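Local coordinates for clavulanic acid biosynthesis oligopeptide binding protein 2 (Streptomyces clavuligerus, PDB 2WOL), which probably binds peptides as an extracellular solute-binding protein of the clavulanic acid biosynthesis pathway, at residues Arg392-Arg403 with Glu419-Tyr430. Sequence-based numbering, arbitrary orientation.
Sequences RAVIGTQRGKFR and ELTVKELDVATY
Glu424 bridges two arginines across a pair of parallel strands, a worked example of one acid clamping the C-terminal end of such a pairing. Its CB lies over one face of the Arg399 guanidinium, and CG runs alongside Thr397, 4.1 Å from its CG2. CD lies 3.4 Å from Arg403 NH1 and close to Arg399 CG. With the chain extended beyond CG (chi2 -179°), the carboxylate is carried out between the arginines: OE1 meets Arg399 NH1 at 3.0 Å in a salt bridge whose flat groups stand at 84°, while OE2 forms a second salt bridge with Arg403 NH1, also at 3.0 Å, though the hydrogen bond within it is weak. Two positive partners would probably favour the ionised acid. Arg403 lays one guanidinium face on Val422 CG1 and turns NE to Asp407. Six backbone hydrogen bonds join the strands, the first given by Ala393 N to Glu419 O and the last by Leu425 N to Thr397 O. Gln398 CG sits 3.5 Å from the centroid of the Tyr430 ring as a CH-pi contact, and Phe402 presents its edge to that ring, whose OH bonds to Val450 O. The pair belongs to a right-handed beta-alpha-beta unit: helix 401-414 links the strands and packs on Ile395, Leu420 and Val422, while strand 448-453 continues the sheet beside 391-398.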
ATOM      1  N   ARG A 392      18.450  26.907 -12.979  1.00 12.28           N
ATOM      2  CA  ARG A 392      17.439  26.242 -13.792  1.00 12.42           C
ATOM      3  C   ARG A 392      17.459  24.740 -13.551  1.00 11.96           C
ATOM      4  O   ARG A 392      18.522  24.145 -13.345  1.00 12.17           O
ATOM      5  CB  ARG A 392      17.638  26.563 -15.275  1.00 13.22           C
ATOM      6  CG  ARG A 392      17.347  28.014 -15.611  1.00 15.02           C
ATOM      7  CD  ARG A 392      17.189  28.231 -17.101  1.00 18.90           C
ATOM      8  NE  ARG A 392      16.896  29.631 -17.405  1.00 21.88           N
ATOM      9  CZ  ARG A 392      16.790  30.133 -18.633  1.00 23.16           C
ATOM     10  NH1 ARG A 392      16.951  29.354 -19.696  1.00 23.89           N
ATOM     11  NH2 ARG A 392      16.521  31.423 -18.795  1.00 23.96           N
ATOM     12  N   ALA A 393      16.274  24.136 -13.549  1.00 11.46           N
ATOM     13  CA  ALA A 393      16.141  22.696 -13.344  1.00 10.96           C
ATOM     14  C   ALA A 393      14.859  22.160 -13.970  1.00 10.58           C
ATOM     15  O   ALA A 393      14.044  22.926 -14.493  1.00 10.23           O
ATOM     16  CB  ALA A 393      16.209  22.352 -11.850  1.00 11.46           C
ATOM     17  N   VAL A 394      14.702  20.839 -13.919  1.00  9.95           N
ATOM     18  CA  VAL A 394      13.544  20.153 -14.484  1.00 10.04           C
ATOM     19  C   VAL A 394      12.869  19.296 -13.418  1.00  9.62           C
ATOM     20  O   VAL A 394      13.533  18.554 -12.688  1.00  9.94           O
ATOM     21  CB  VAL A 394      13.940  19.254 -15.696  1.00  9.63           C
ATOM     22  CG1 VAL A 394      12.719  18.573 -16.297  1.00 10.26           C
ATOM     23  CG2 VAL A 394      14.660  20.072 -16.764  1.00 10.96           C
ATOM     24  N   ILE A 395      11.544  19.409 -13.345  1.00 10.02           N
ATOM     25  CA  ILE A 395      10.734  18.556 -12.482  1.00 10.12           C
ATOM     26  C   ILE A 395       9.993  17.509 -13.317  1.00 10.43           C
ATOM     27  O   ILE A 395       9.339  17.843 -14.309  1.00 10.35           O
ATOM     28  CB  ILE A 395       9.759  19.381 -11.578  1.00  9.91           C
ATOM     29  CG1 ILE A 395       8.993  18.455 -10.620  1.00  9.66           C
ATOM     30  CG2 ILE A 395       8.823  20.284 -12.416  1.00 10.28           C
ATOM     31  CD1 ILE A 395       8.355  19.177  -9.436  1.00 10.14           C
ATOM     32  N   GLY A 396      10.121  16.246 -12.918  1.00 10.61           N
ATOM     33  CA  GLY A 396       9.430  15.144 -13.584  1.00 11.40           C
ATOM     34  C   GLY A 396       8.084  14.866 -12.944  1.00 12.16           C
ATOM     35  O   GLY A 396       7.947  14.920 -11.719  1.00 11.59           O
ATOM     36  N   THR A 397       7.086  14.562 -13.772  1.00 13.10           N
ATOM     37  CA  THR A 397       5.727  14.339 -13.285  1.00 14.53           C
ATOM     38  C   THR A 397       4.889  13.513 -14.266  1.00 15.82           C
ATOM     39  O   THR A 397       5.364  13.156 -15.346  1.00 15.35           O
ATOM     40  CB  THR A 397       5.023  15.685 -12.971  1.00 14.59           C
ATOM     41  OG1 THR A 397       3.812  15.440 -12.252  1.00 14.86           O
ATOM     42  CG2 THR A 397       4.709  16.461 -14.246  1.00 13.84           C
ATOM     43  N   GLN A 398       3.661  13.196 -13.857  1.00 17.74           N
ATOM     44  CA  GLN A 398       2.638  12.588 -14.715  1.00 19.67           C
ATOM     45  C   GLN A 398       1.675  13.672 -15.168  1.00 20.25           C
ATOM     46  O   GLN A 398       1.562  14.714 -14.518  1.00 20.47           O
ATOM     47  CB  GLN A 398       1.791  11.585 -13.924  1.00 19.51           C
ATOM     48  CG  GLN A 398       2.462  10.322 -13.439  1.00 21.01           C
ATOM     49  CD  GLN A 398       1.496   9.421 -12.673  1.00 21.00           C
ATOM     50  OE1 GLN A 398       0.454   9.874 -12.185  1.00 22.86           O
ATOM     51  NE2 GLN A 398       1.834   8.142 -12.569  1.00 23.88           N
ATOM     52  N   ARG A 399       0.947  13.411 -16.254  1.00 21.30           N
ATOM     53  CA  ARG A 399      -0.244  14.192 -16.594  1.00 22.13           C
ATOM     54  C   ARG A 399      -1.307  14.029 -15.509  1.00 22.07           C
ATOM     55  O   ARG A 399      -1.401  12.972 -14.881  1.00 22.37           O
ATOM     56  CB  ARG A 399      -0.814  13.747 -17.945  1.00 22.47           C
ATOM     57  CG  ARG A 399      -0.231  14.485 -19.140  1.00 24.23           C
ATOM     58  CD  ARG A 399      -0.453  13.737 -20.452  1.00 26.99           C
ATOM     59  NE  ARG A 399       0.507  12.646 -20.650  1.00 28.90           N
ATOM     60  CZ  ARG A 399       1.673  12.763 -21.284  1.00 29.86           C
ATOM     61  NH1 ARG A 399       2.055  13.929 -21.790  1.00 30.43           N
ATOM     62  NH2 ARG A 399       2.465  11.704 -21.409  1.00 30.34           N
ATOM     63  N   GLY A 400      -2.096  15.078 -15.284  1.00 22.21           N
ATOM     64  CA  GLY A 400      -3.191  15.028 -14.317  1.00 21.99           C
ATOM     65  C   GLY A 400      -2.895  15.750 -13.016  1.00 21.93           C
ATOM     66  O   GLY A 400      -2.350  16.856 -13.020  1.00 21.91           O
ATOM     67  N   LYS A 401      -3.255  15.118 -11.901  1.00 21.77           N
ATOM     68  CA  LYS A 401      -3.111  15.719 -10.573  1.00 21.58           C
ATOM     69  C   LYS A 401      -1.650  15.969 -10.204  1.00 20.85           C
ATOM     70  O   LYS A 401      -1.331  16.948  -9.521  1.00 20.70           O
ATOM     71  CB  LYS A 401      -3.785  14.843  -9.509  1.00 21.98           C
ATOM     72  CG  LYS A 401      -4.317  15.613  -8.305  1.00 23.23           C
ATOM     73  CD  LYS A 401      -5.568  16.412  -8.656  1.00 24.99           C
ATOM     74  CE  LYS A 401      -6.081  17.198  -7.460  1.00 25.73           C
ATOM     75  NZ  LYS A 401      -6.995  18.305  -7.868  1.00 26.54           N
ATOM     76  N   PHE A 402      -0.772  15.076 -10.658  1.00 19.97           N
ATOM     77  CA  PHE A 402       0.668  15.219 -10.453  1.00 19.21           C
ATOM     78  C   PHE A 402       1.200  16.457 -11.169  1.00 18.55           C
ATOM     79  O   PHE A 402       2.115  17.118 -10.668  1.00 18.49           O
ATOM     80  CB  PHE A 402       1.406  13.972 -10.947  1.00 19.32           C
ATOM     81  CG  PHE A 402       1.428  12.830  -9.963  1.00 19.48           C
ATOM     82  CD1 PHE A 402       0.433  12.685  -8.997  1.00 20.02           C
ATOM     83  CD2 PHE A 402       2.434  11.874 -10.032  1.00 19.50           C
ATOM     84  CE1 PHE A 402       0.457  11.618  -8.102  1.00 20.15           C
ATOM     85  CE2 PHE A 402       2.463  10.802  -9.148  1.00 19.99           C
ATOM     86  CZ  PHE A 402       1.475  10.675  -8.179  1.00 19.76           C
ATOM     87  N   ARG A 403       0.635  16.756 -12.341  1.00 17.57           N
ATOM     88  CA  ARG A 403       1.029  17.932 -13.122  1.00 16.89           C
ATOM     89  C   ARG A 403       0.644  19.232 -12.413  1.00 16.45           C
ATOM     90  O   ARG A 403       1.432  20.183 -12.382  1.00 15.79           O
ATOM     91  CB  ARG A 403       0.439  17.884 -14.541  1.00 17.04           C
ATOM     92  CG  ARG A 403       0.724  19.120 -15.403  1.00 17.18           C
ATOM     93  CD  ARG A 403       2.220  19.376 -15.556  1.00 17.99           C
ATOM     94  NE  ARG A 403       2.512  20.718 -16.059  1.00 18.46           N
ATOM     95  CZ  ARG A 403       2.905  20.994 -17.300  1.00 19.09           C
ATOM     96  NH1 ARG A 403       3.062  20.023 -18.191  1.00 19.48           N
ATOM     97  NH2 ARG A 403       3.150  22.249 -17.649  1.00 19.95           N
ATOM     98  N   GLU A 419      14.174  28.435 -11.531  1.00 13.76           N
ATOM     99  CA  GLU A 419      13.350  28.389 -12.735  1.00 14.53           C
ATOM    100  C   GLU A 419      13.214  26.952 -13.208  1.00 13.86           C
ATOM    101  O   GLU A 419      14.166  26.362 -13.725  1.00 13.54           O
ATOM    102  CB  GLU A 419      13.973  29.234 -13.851  1.00 14.47           C
ATOM    103  CG  GLU A 419      14.189  30.700 -13.509  1.00 16.49           C
ATOM    104  CD  GLU A 419      14.962  31.436 -14.594  1.00 17.03           C
ATOM    105  OE1 GLU A 419      14.882  31.024 -15.774  1.00 21.34           O
ATOM    106  OE2 GLU A 419      15.652  32.424 -14.263  1.00 22.04           O
ATOM    107  N   LEU A 420      12.023  26.393 -13.028  1.00 13.53           N
ATOM    108  CA  LEU A 420      11.774  25.013 -13.406  1.00 13.42           C
ATOM    109  C   LEU A 420      10.964  24.905 -14.680  1.00 13.57           C
ATOM    110  O   LEU A 420      10.063  25.705 -14.930  1.00 13.69           O
ATOM    111  CB  LEU A 420      11.027  24.270 -12.297  1.00 13.63           C
ATOM    112  CG  LEU A 420      11.624  24.175 -10.896  1.00 13.54           C
ATOM    113  CD1 LEU A 420      10.747  23.261 -10.058  1.00 13.40           C
ATOM    114  CD2 LEU A 420      13.050  23.660 -10.935  1.00 13.90           C
ATOM    115  N   THR A 421      11.302  23.902 -15.482  1.00 13.28           N
ATOM    116  CA  THR A 421      10.424  23.455 -16.548  1.00 13.52           C
ATOM    117  C   THR A 421       9.944  22.053 -16.189  1.00 13.06           C
ATOM    118  O   THR A 421      10.552  21.367 -15.361  1.00 12.81           O
ATOM    119  CB  THR A 421      11.116  23.479 -17.919  1.00 13.68           C
ATOM    120  OG1 THR A 421      12.329  22.727 -17.854  1.00 14.38           O
ATOM    121  CG2 THR A 421      11.442  24.915 -18.329  1.00 14.40           C
ATOM    122  N   VAL A 422       8.844  21.640 -16.807  1.00 12.92           N
ATOM    123  CA  VAL A 422       8.159  20.413 -16.436  1.00 13.17           C
ATOM    124  C   VAL A 422       8.336  19.356 -17.526  1.00 13.43           C
ATOM    125  O   VAL A 422       8.100  19.625 -18.710  1.00 13.86           O
ATOM    126  CB  VAL A 422       6.652  20.677 -16.192  1.00 13.16           C
ATOM    127  CG1 VAL A 422       5.948  19.411 -15.760  1.00 13.02           C
ATOM    128  CG2 VAL A 422       6.452  21.779 -15.151  1.00 13.23           C
ATOM    129  N   LYS A 423       8.766  18.166 -17.119  1.00 13.67           N
ATOM    130  CA  LYS A 423       8.864  17.025 -18.026  1.00 14.10           C
ATOM    131  C   LYS A 423       7.823  15.985 -17.635  1.00 14.53           C
ATOM    132  O   LYS A 423       7.899  15.392 -16.557  1.00 13.99           O
ATOM    133  CB  LYS A 423      10.277  16.422 -18.006  1.00 14.29           C
ATOM    134  CG  LYS A 423      10.444  15.117 -18.797  1.00 14.50           C
ATOM    135  CD  LYS A 423      10.256  15.319 -20.296  1.00 15.96           C
ATOM    136  CE  LYS A 423      10.282  13.990 -21.034  1.00 16.25           C
ATOM    137  NZ  LYS A 423      10.159  14.181 -22.509  1.00 16.91           N
ATOM    138  N   GLU A 424       6.843  15.783 -18.509  1.00 15.28           N
ATOM    139  CA  GLU A 424       5.814  14.778 -18.272  1.00 16.33           C
ATOM    140  C   GLU A 424       6.257  13.416 -18.778  1.00 16.92           C
ATOM    141  O   GLU A 424       6.840  13.302 -19.860  1.00 17.11           O
ATOM    142  CB  GLU A 424       4.490  15.181 -18.920  1.00 16.50           C
ATOM    143  CG  GLU A 424       3.779  16.303 -18.185  1.00 17.71           C
ATOM    144  CD  GLU A 424       2.457  16.687 -18.819  1.00 19.72           C
ATOM    145  OE1 GLU A 424       2.224  16.348 -20.003  1.00 21.60           O
ATOM    146  OE2 GLU A 424       1.645  17.333 -18.130  1.00 20.58           O
ATOM    147  N   LEU A 425       5.985  12.390 -17.978  1.00 17.71           N
ATOM    148  CA  LEU A 425       6.309  11.017 -18.333  1.00 18.61           C
ATOM    149  C   LEU A 425       5.026  10.200 -18.439  1.00 19.57           C
ATOM    150  O   LEU A 425       4.022  10.531 -17.805  1.00 19.72           O
ATOM    151  CB  LEU A 425       7.257  10.400 -17.298  1.00 18.38           C
ATOM    152  CG  LEU A 425       8.595  11.108 -17.041  1.00 18.09           C
ATOM    153  CD1 LEU A 425       9.298  10.514 -15.825  1.00 17.78           C
ATOM    154  CD2 LEU A 425       9.498  11.059 -18.276  1.00 18.12           C
ATOM    155  N   ASP A 426       5.067   9.137 -19.241  1.00 20.92           N
ATOM    156  CA  ASP A 426       3.922   8.245 -19.435  1.00 22.00           C
ATOM    157  C   ASP A 426       3.340   7.774 -18.101  1.00 22.30           C
ATOM    158  O   ASP A 426       4.076   7.330 -17.214  1.00 22.30           O
ATOM    159  CB  ASP A 426       4.333   7.037 -20.281  1.00 22.42           C
ATOM    160  CG  ASP A 426       3.153   6.365 -20.969  1.00 24.20           C
ATOM    161  OD1 ASP A 426       2.057   6.272 -20.369  1.00 26.49           O
ATOM    162  OD2 ASP A 426       3.329   5.918 -22.122  1.00 26.92           O
ATOM    163  N   VAL A 427       2.018   7.874 -17.979  1.00 22.80           N
ATOM    164  CA  VAL A 427       1.302   7.544 -16.744  1.00 23.23           C
ATOM    165  C   VAL A 427       1.410   6.057 -16.385  1.00 23.20           C
ATOM    166  O   VAL A 427       1.755   5.711 -15.251  1.00 23.52           O
ATOM    167  CB  VAL A 427      -0.196   7.973 -16.825  1.00 23.27           C
ATOM    168  CG1 VAL A 427      -0.979   7.490 -15.606  1.00 23.61           C
ATOM    169  CG2 VAL A 427      -0.315   9.488 -16.963  1.00 23.64           C
ATOM    170  N   ALA A 428       1.127   5.195 -17.361  1.00 23.25           N
ATOM    171  CA  ALA A 428       1.067   3.746 -17.150  1.00 22.96           C
ATOM    172  C   ALA A 428       2.388   3.134 -16.679  1.00 22.63           C
ATOM    173  O   ALA A 428       2.388   2.171 -15.909  1.00 22.88           O
ATOM    174  CB  ALA A 428       0.583   3.051 -18.415  1.00 23.12           C
ATOM    175  N   THR A 429       3.504   3.699 -17.139  1.00 22.01           N
ATOM    176  CA  THR A 429       4.830   3.177 -16.813  1.00 21.40           C
ATOM    177  C   THR A 429       5.639   4.113 -15.909  1.00 20.94           C
ATOM    178  O   THR A 429       6.859   3.982 -15.817  1.00 20.76           O
ATOM    179  CB  THR A 429       5.655   2.907 -18.087  1.00 21.39           C
ATOM    180  OG1 THR A 429       5.813   4.128 -18.820  1.00 21.48           O
ATOM    181  CG2 THR A 429       4.979   1.859 -18.968  1.00 21.32           C
ATOM    182  N   TYR A 430       4.958   5.042 -15.241  1.00 20.63           N
ATOM    183  CA  TYR A 430       5.626   6.065 -14.429  1.00 20.27           C
ATOM    184  C   TYR A 430       6.527   5.480 -13.341  1.00 20.68           C
ATOM    185  O   TYR A 430       7.602   6.015 -13.061  1.00 20.59           O
ATOM    186  CB  TYR A 430       4.593   7.008 -13.810  1.00 19.65           C
ATOM    187  CG  TYR A 430       5.178   8.253 -13.176  1.00 18.92           C
ATOM    188  CD1 TYR A 430       5.747   9.258 -13.961  1.00 18.16           C
ATOM    189  CD2 TYR A 430       5.143   8.436 -11.793  1.00 18.13           C
ATOM    190  CE1 TYR A 430       6.274  10.406 -13.387  1.00 17.80           C
ATOM    191  CE2 TYR A 430       5.667   9.589 -11.206  1.00 17.40           C
ATOM    192  CZ  TYR A 430       6.234  10.566 -12.011  1.00 17.80           C
ATOM    193  OH  TYR A 430       6.756  11.707 -11.447  1.00 17.06           O
TER
HETATM  194  O   HOH W   1      14.643  24.373 -17.205  1.00 20.69           O
HETATM  195  O   HOH W   2       1.916  11.881 -18.358  1.00 29.80           O